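Local coordinates for freshwater cyanophage protein (Microcystis phage Mic1, PDB 6L2W), which is of unknown function but is probably a structural protein of the phage, built on a novel fold, at residues F3-Y8 and A20-L25; A60-E65 and M81-E86. All blocks are in the same frame, centred on the assembly; numbering follows the deposited sequence.

How the contacts relate
Both contacts reach one antiparallel sheet, with their centres about 10 Å apart. They come in series along the chain: 3-8 pairs with 20-25 in the first beta hairpin, and only later does 60-65 meet 81-86. Strand 2-12 of contact 1 pairs with strand 17-23 and also with strand 83-89, which carries segment 81-86 of contact 2. Probable backbone hydrogen bonds join the two directly, S7 N to H84 O (2.7 Å) and R5 O to E86 N (2.9 Å). The N-terminal hairpin and the turn after helix 51-61 are thus joined through the pair of strands 2-12 and 83-89, and both contacts are buried.

Contact 1: F3-Y8 and A20-L25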
ATOM      1  N   PHE B   3       7.280  11.969   8.962  1.00 54.26           N
ATOM      2  CA  PHE B   3       6.131  11.272   9.543  1.00 50.44           C
ATOM      3  C   PHE B   3       6.066   9.827   9.057  1.00 40.84           C
ATOM      4  O   PHE B   3       6.650   9.405   8.055  1.00 38.93           O
ATOM      5  CB  PHE B   3       4.792  11.908   9.157  1.00 55.05           C
ATOM      6  CG  PHE B   3       4.689  13.391   9.386  1.00 65.80           C
ATOM      7  CD1 PHE B   3       4.033  13.891  10.500  1.00 72.59           C
ATOM      8  CD2 PHE B   3       5.218  14.284   8.468  1.00 65.32           C
ATOM      9  CE1 PHE B   3       3.924  15.258  10.701  1.00 74.42           C
ATOM     10  CE2 PHE B   3       5.112  15.650   8.675  1.00 70.79           C
ATOM     11  CZ  PHE B   3       4.466  16.134   9.787  1.00 71.34           C
ATOM     12  N   VAL B   4       5.176   9.166   9.740  1.00 38.33           N
ATOM     13  CA  VAL B   4       5.069   7.779   9.792  1.00 42.21           C
ATOM     14  C   VAL B   4       3.579   7.462   9.987  1.00 45.08           C
ATOM     15  O   VAL B   4       2.893   8.138  10.794  1.00 37.03           O
ATOM     16  CB  VAL B   4       5.976   7.295  10.936  1.00 41.40           C
ATOM     17  CG1 VAL B   4       5.235   6.500  11.990  1.00 47.15           C
ATOM     18  CG2 VAL B   4       7.188   6.571  10.386  1.00 42.95           C
ATOM     19  N   ARG B   5       3.074   6.496   9.210  1.00 38.70           N
ATOM     20  CA  ARG B   5       1.694   6.050   9.335  1.00 38.25           C
ATOM     21  C   ARG B   5       1.636   4.520   9.209  1.00 37.41           C
ATOM     22  O   ARG B   5       2.311   3.893   8.387  1.00 35.90           O
ATOM     23  CB  ARG B   5       0.824   6.716   8.259  1.00 41.13           C
ATOM     24  CG  ARG B   5      -0.652   6.375   8.373  1.00 38.91           C
ATOM     25  CD  ARG B   5      -1.535   7.292   7.554  1.00 38.87           C
ATOM     26  NE  ARG B   5      -1.382   7.067   6.134  1.00 36.33           N
ATOM     27  CZ  ARG B   5      -2.185   7.557   5.197  1.00 38.55           C
ATOM     28  NH1 ARG B   5      -3.237   8.293   5.523  1.00 37.26           N
ATOM     29  NH2 ARG B   5      -1.941   7.278   3.929  1.00 36.68           N
ATOM     30  N   LEU B   6       0.752   3.946   9.986  1.00 38.03           N
ATOM     31  CA  LEU B   6       0.605   2.541  10.046  1.00 38.91           C
ATOM     32  C   LEU B   6      -0.772   2.196   9.491  1.00 40.73           C
ATOM     33  O   LEU B   6      -1.756   2.642  10.044  1.00 40.06           O
ATOM     34  CB  LEU B   6       0.726   2.117  11.512  1.00 36.80           C
ATOM     35  CG  LEU B   6       0.435   0.647  11.778  1.00 43.18           C
ATOM     36  CD1 LEU B   6       1.371  -0.229  10.961  1.00 44.40           C
ATOM     37  CD2 LEU B   6       0.546   0.323  13.265  1.00 44.39           C
ATOM     38  N   SER B   7      -0.828   1.387   8.441  1.00 39.57           N
ATOM     39  CA  SER B   7      -2.103   1.028   7.858  1.00 37.88           C
ATOM     40  C   SER B   7      -2.407  -0.463   8.059  1.00 36.43           C
ATOM     41  O   SER B   7      -1.498  -1.296   8.236  1.00 31.88           O
ATOM     42  CB  SER B   7      -2.162   1.394   6.398  1.00 35.90           C
ATOM     43  OG  SER B   7      -1.778   2.743   6.196  1.00 38.12           O
ATOM     44  N   TYR B   8      -3.704  -0.778   7.988  1.00 33.79           N
ATOM     45  CA  TYR B   8      -4.138  -2.141   7.975  1.00 38.38           C
ATOM     46  C   TYR B   8      -5.012  -2.362   6.733  1.00 40.92           C
ATOM     47  O   TYR B   8      -5.617  -1.433   6.199  1.00 34.12           O
ATOM     48  CB  TYR B   8      -4.811  -2.511   9.298  1.00 39.50           C
ATOM     49  CG  TYR B   8      -6.202  -1.965   9.512  1.00 44.46           C
ATOM     50  CD1 TYR B   8      -7.324  -2.702   9.170  1.00 48.58           C
ATOM     51  CD2 TYR B   8      -6.401  -0.733  10.110  1.00 48.13           C
ATOM     52  CE1 TYR B   8      -8.598  -2.217   9.399  1.00 47.28           C
ATOM     53  CE2 TYR B   8      -7.667  -0.232  10.354  1.00 46.39           C
ATOM     54  CZ  TYR B   8      -8.767  -0.979   9.996  1.00 47.94           C
ATOM     55  OH  TYR B   8     -10.005  -0.470  10.207  1.00 48.23           O
ATOM     56  N   ALA B  20     -10.019  -2.020   5.457  1.00 46.41           N
ATOM     57  CA  ALA B  20      -8.789  -1.249   5.632  1.00 48.91           C
ATOM     58  C   ALA B  20      -9.012   0.008   6.491  1.00 49.47           C
ATOM     59  O   ALA B  20     -10.114   0.301   6.891  1.00 51.59           O
ATOM     60  CB  ALA B  20      -8.209  -0.894   4.284  1.00 48.86           C
ATOM     61  N   GLY B  21      -7.912   0.722   6.750  1.00 46.91           N
ATOM     62  CA  GLY B  21      -7.868   1.886   7.610  1.00 45.58           C
ATOM     63  C   GLY B  21      -6.468   2.096   8.191  1.00 47.17           C
ATOM     64  O   GLY B  21      -5.502   1.544   7.695  1.00 39.78           O
ATOM     65  N   VAL B  22      -6.392   2.867   9.277  1.00 44.40           N
ATOM     66  CA  VAL B  22      -5.162   3.354   9.865  1.00 41.40           C
ATOM     67  C   VAL B  22      -5.169   2.955  11.339  1.00 42.89           C
ATOM     68  O   VAL B  22      -6.226   2.914  11.981  1.00 50.86           O
ATOM     69  CB  VAL B  22      -5.055   4.880   9.691  1.00 46.63           C
ATOM     70  CG1 VAL B  22      -3.909   5.478  10.481  1.00 47.85           C
ATOM     71  CG2 VAL B  22      -4.938   5.264   8.227  1.00 44.36           C
ATOM     72  N   ILE B  23      -4.023   2.578  11.867  1.00 40.53           N
ATOM     73  CA  ILE B  23      -3.941   2.357  13.307  1.00 42.44           C
ATOM     74  C   ILE B  23      -3.324   3.620  13.902  1.00 42.53           C
ATOM     75  O   ILE B  23      -2.263   4.047  13.464  1.00 42.30           O
ATOM     76  CB  ILE B  23      -3.143   1.088  13.663  1.00 42.70           C
ATOM     77  CG1 ILE B  23      -3.773  -0.169  13.065  1.00 45.57           C
ATOM     78  CG2 ILE B  23      -3.013   0.936  15.173  1.00 45.85           C
ATOM     79  CD1 ILE B  23      -2.809  -1.310  12.891  1.00 45.61           C
ATOM     80  N   ASP B  24      -4.009   4.266  14.835  1.00 49.07           N
ATOM     81  CA  ASP B  24      -3.427   5.497  15.396  1.00 50.13           C
ATOM     82  C   ASP B  24      -2.185   5.098  16.197  1.00 46.15           C
ATOM     83  O   ASP B  24      -2.286   4.278  17.084  1.00 45.51           O
ATOM     84  CB  ASP B  24      -4.426   6.275  16.260  1.00 54.26           C
ATOM     85  CG  ASP B  24      -3.807   7.529  16.852  1.00 58.20           C
ATOM     86  OD1 ASP B  24      -2.941   7.388  17.776  1.00 50.26           O
ATOM     87  OD2 ASP B  24      -4.141   8.632  16.349  1.00 60.09           O
ATOM     88  N   LEU B  25      -1.034   5.678  15.888  1.00 45.53           N
ATOM     89  CA  LEU B  25       0.199   5.251  16.528  1.00 49.47           C
ATOM     90  C   LEU B  25       0.335   5.795  17.964  1.00 58.38           C
ATOM     91  O   LEU B  25       1.277   5.392  18.653  1.00 56.32           O
ATOM     92  CB  LEU B  25       1.383   5.681  15.658  1.00 47.73           C
ATOM     93  CG  LEU B  25       1.799   4.637  14.623  1.00 47.51           C
ATOM     94  CD1 LEU B  25       2.857   5.178  13.678  1.00 44.59           C
ATOM     95  CD2 LEU B  25       2.285   3.367  15.303  1.00 47.17           C
TER
HETATM   96  O   HOH W   1      -0.728   5.584  12.066  1.00 30.49           O
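The ring of Y8 lies over the backbone of A20 and G21. From CB, chi1 of 75° sets CG between the backbone N and the carbonyl carbon, which swings the ring across to the partner strand. CG is 4.0 Å from G21 O. CD2 approaches I23 CG1 (4.0 Å) and CE2 lies 3.5 Å from V22 N, both obliquely. CD1 and CE1 pass A20 C, which lies over the same ring face as G21 N. G21 N stands over the ring centre, 3.7 Å above its plane. CZ and OH reach the A20 carbonyl at the far end. G21 has no side chain to block the ring.

The Y8-G21 pair is held by two backbone bonds. Y8 N to G21 O is nearly straight (171°), while G21 N to Y8 O is more bent. Farther along, I23 N bonds L6 O. A water then takes over, accepting from L6 N and donating to I23 O, where the strands diverge. L6 CD2 packs on I23 CD1 (3.8 Å) and also touches L25 CD2.

The contact therefore combines an antiparallel hairpin ladder, direct at one end and water-bridged at the other, with an aromatic and aliphatic cover that should shield its backbone bonds.

Contact 2: A60-E65 and M81-E86; sequences AKLGIE and MSYHLE
L62 and I64 reach Y83 from the turn that follows helix 51-61. The side chain of L62 crosses that of Y83 at about a right angle. Its CB is 3.9 Å from Y83 CD2, and its CD1 stands 4.2 Å above one ring face, towards the rim. L62 CG lies opposite its carbonyl carbon (chi1 -66°), which points the side chain at the ring and brings CD2 to 4.1 Å from Y83 CE2. On the opposite face sits CB of S82.

With CG1 beside the backbone N (chi1 -73°) and an extended end, I64 projects its CD1 to Y83 CB (4.1 Å). The same methyl nears L85 CB at 4.5 Å, so it bridges two side chains on one face of the strand. H84 points away from this face, and its ND1 bonds H9 NE2.

G63 makes the turn between L62 and I64. It has positive phi (91°) and forms a Schellman motif, with its N bonded to A60 O (2.8 Å).

L6 of strand 2-12 touches both L62 and I64, and W76 of strand 75-77 touches I64 and L85. L109 of helix 96-115 touches A60. This turn therefore packs against three adjacent strands of the sheet.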
ATOM      1  N   ALA B  60       7.150  -4.199  14.864  1.00 33.78           N
ATOM      2  CA  ALA B  60       7.701  -5.556  15.007  1.00 35.74           C
ATOM      3  C   ALA B  60       6.670  -6.465  15.684  1.00 36.02           C
ATOM      4  O   ALA B  60       6.486  -7.584  15.235  1.00 35.29           O
ATOM      5  CB  ALA B  60       9.007  -5.545  15.775  1.00 34.87           C
ATOM      6  N   LYS B  61       5.959  -5.972  16.695  1.00 37.04           N
ATOM      7  CA  LYS B  61       4.885  -6.747  17.359  1.00 44.15           C
ATOM      8  C   LYS B  61       3.804  -7.158  16.347  1.00 44.67           C
ATOM      9  O   LYS B  61       3.176  -8.204  16.486  1.00 46.36           O
ATOM     10  CB  LYS B  61       4.216  -5.935  18.475  1.00 50.37           C
ATOM     11  CG  LYS B  61       3.960  -6.682  19.776  1.00 59.16           C
ATOM     12  CD  LYS B  61       3.979  -5.796  21.017  1.00 67.16           C
ATOM     13  CE  LYS B  61       5.368  -5.290  21.370  1.00 73.63           C
ATOM     14  NZ  LYS B  61       5.428  -4.710  22.733  1.00 70.64           N
ATOM     15  N   LEU B  62       3.569  -6.336  15.333  1.00 43.46           N
ATOM     16  CA  LEU B  62       2.603  -6.696  14.324  1.00 43.81           C
ATOM     17  C   LEU B  62       3.236  -7.573  13.231  1.00 41.45           C
ATOM     18  O   LEU B  62       2.514  -8.025  12.342  1.00 39.75           O
ATOM     19  CB  LEU B  62       2.012  -5.404  13.753  1.00 44.64           C
ATOM     20  CG  LEU B  62       1.178  -4.590  14.736  1.00 43.43           C
ATOM     21  CD1 LEU B  62       0.710  -3.303  14.082  1.00 46.52           C
ATOM     22  CD2 LEU B  62      -0.017  -5.375  15.254  1.00 43.05           C
ATOM     23  N   GLY B  63       4.554  -7.814  13.271  1.00 37.83           N
ATOM     24  CA  GLY B  63       5.207  -8.671  12.262  1.00 36.96           C
ATOM     25  C   GLY B  63       5.716  -7.876  11.064  1.00 36.85           C
ATOM     26  O   GLY B  63       5.956  -8.414   9.999  1.00 38.11           O
ATOM     27  N   ILE B  64       5.928  -6.593  11.252  1.00 37.99           N
ATOM     28  CA  ILE B  64       6.465  -5.769  10.202  1.00 41.10           C
ATOM     29  C   ILE B  64       7.988  -5.914  10.219  1.00 42.46           C
ATOM     30  O   ILE B  64       8.625  -5.819  11.265  1.00 43.81           O
ATOM     31  CB  ILE B  64       6.000  -4.313  10.369  1.00 39.56           C
ATOM     32  CG1 ILE B  64       4.519  -4.178  10.013  1.00 42.10           C
ATOM     33  CG2 ILE B  64       6.867  -3.360   9.562  1.00 40.97           C
ATOM     34  CD1 ILE B  64       3.896  -2.861  10.437  1.00 43.29           C
ATOM     35  N   GLU B  65       8.539  -6.122   9.039  1.00 40.48           N
ATOM     36  CA  GLU B  65       9.913  -6.503   8.896  1.00 47.78           C
ATOM     37  C   GLU B  65      10.634  -5.514   7.970  1.00 45.89           C
ATOM     38  O   GLU B  65      10.034  -4.846   7.132  1.00 45.32           O
ATOM     39  CB  GLU B  65      10.013  -7.909   8.301  1.00 53.48           C
ATOM     40  CG  GLU B  65       9.600  -9.047   9.227  1.00 60.08           C
ATOM     41  CD  GLU B  65       9.497 -10.387   8.505  1.00 65.99           C
ATOM     42  OE1 GLU B  65      10.463 -10.766   7.815  1.00 67.21           O
ATOM     43  OE2 GLU B  65       8.437 -11.035   8.593  1.00 71.06           O
ATOM     44  N   MET B  81       0.827  -9.647   5.547  1.00 42.56           N
ATOM     45  CA  MET B  81       0.363  -8.562   4.647  1.00 40.79           C
ATOM     46  C   MET B  81      -0.862  -7.843   5.211  1.00 36.76           C
ATOM     47  O   MET B  81      -1.462  -7.120   4.471  1.00 35.45           O
ATOM     48  CB  MET B  81       0.114  -9.042   3.218  1.00 39.81           C
ATOM     49  CG  MET B  81       1.368  -9.491   2.527  1.00 40.59           C
ATOM     50  SD  MET B  81       2.530  -8.200   2.152  1.00 32.05           S
ATOM     51  CE  MET B  81       1.525  -7.142   1.136  1.00 30.68           C
ATOM     52  N   SER B  82      -1.179  -8.011   6.475  1.00 35.84           N
ATOM     53  CA  SER B  82      -2.323  -7.314   7.070  1.00 36.20           C
ATOM     54  C   SER B  82      -2.038  -5.827   7.372  1.00 35.32           C
ATOM     55  O   SER B  82      -2.980  -5.041   7.505  1.00 36.39           O
ATOM     56  CB  SER B  82      -2.711  -8.004   8.331  1.00 38.49           C
ATOM     57  OG  SER B  82      -3.180  -9.307   8.071  1.00 41.38           O
ATOM     58  N   TYR B  83      -0.770  -5.447   7.562  1.00 33.23           N
ATOM     59  CA  TYR B  83      -0.398  -4.094   8.000  1.00 34.78           C
ATOM     60  C   TYR B  83       0.764  -3.591   7.152  1.00 32.16           C
ATOM     61  O   TYR B  83       1.560  -4.353   6.666  1.00 33.30           O
ATOM     62  CB  TYR B  83       0.044  -4.032   9.471  1.00 34.15           C
ATOM     63  CG  TYR B  83      -0.832  -4.809  10.410  1.00 33.17           C
ATOM     64  CD1 TYR B  83      -2.042  -4.296  10.831  1.00 36.72           C
ATOM     65  CD2 TYR B  83      -0.490  -6.081  10.810  1.00 35.36           C
ATOM     66  CE1 TYR B  83      -2.892  -5.019  11.641  1.00 34.88           C
ATOM     67  CE2 TYR B  83      -1.328  -6.827  11.621  1.00 35.05           C
ATOM     68  CZ  TYR B  83      -2.541  -6.301  12.016  1.00 35.63           C
ATOM     69  OH  TYR B  83      -3.399  -7.027  12.782  1.00 38.94           O
ATOM     70  N   HIS B  84       0.899  -2.294   7.046  1.00 35.33           N
ATOM     71  CA  HIS B  84       2.175  -1.789   6.613  1.00 35.96           C
ATOM     72  C   HIS B  84       2.424  -0.413   7.212  1.00 34.59           C
ATOM     73  O   HIS B  84       1.490   0.267   7.647  1.00 36.15           O
ATOM     74  CB  HIS B  84       2.281  -1.806   5.085  1.00 36.89           C
ATOM     75  CG  HIS B  84       1.658  -0.637   4.416  1.00 37.41           C
ATOM     76  ND1 HIS B  84       0.313  -0.560   4.219  1.00 38.52           N
ATOM     77  CD2 HIS B  84       2.198   0.482   3.876  1.00 39.85           C
ATOM     78  CE1 HIS B  84       0.038   0.560   3.556  1.00 43.14           C
ATOM     79  NE2 HIS B  84       1.177   1.223   3.342  1.00 36.10           N
ATOM     80  N   LEU B  85       3.705  -0.060   7.244  1.00 35.90           N
ATOM     81  CA  LEU B  85       4.161   1.234   7.710  1.00 34.63           C
ATOM     82  C   LEU B  85       4.649   2.064   6.516  1.00 33.57           C
ATOM     83  O   LEU B  85       5.197   1.542   5.545  1.00 32.74           O
ATOM     84  CB  LEU B  85       5.289   1.017   8.723  1.00 36.73           C
ATOM     85  CG  LEU B  85       5.857   2.288   9.342  1.00 39.37           C
ATOM     86  CD1 LEU B  85       4.893   2.842  10.388  1.00 38.65           C
ATOM     87  CD2 LEU B  85       7.222   2.030   9.948  1.00 40.37           C
ATOM     88  N   GLU B  86       4.499   3.370   6.629  1.00 35.79           N
ATOM     89  CA  GLU B  86       4.879   4.272   5.561  1.00 39.82           C
ATOM     90  C   GLU B  86       5.639   5.448   6.157  1.00 35.87           C
ATOM     91  O   GLU B  86       5.200   6.031   7.109  1.00 36.39           O
ATOM     92  CB  GLU B  86       3.638   4.791   4.823  1.00 43.46           C
ATOM     93  CG  GLU B  86       3.947   5.678   3.613  1.00 50.04           C
ATOM     94  CD  GLU B  86       2.721   6.216   2.867  1.00 58.94           C
ATOM     95  OE1 GLU B  86       1.572   5.766   3.170  1.00 57.14           O
ATOM     96  OE2 GLU B  86       2.906   7.119   2.019  1.00 55.18           O
TER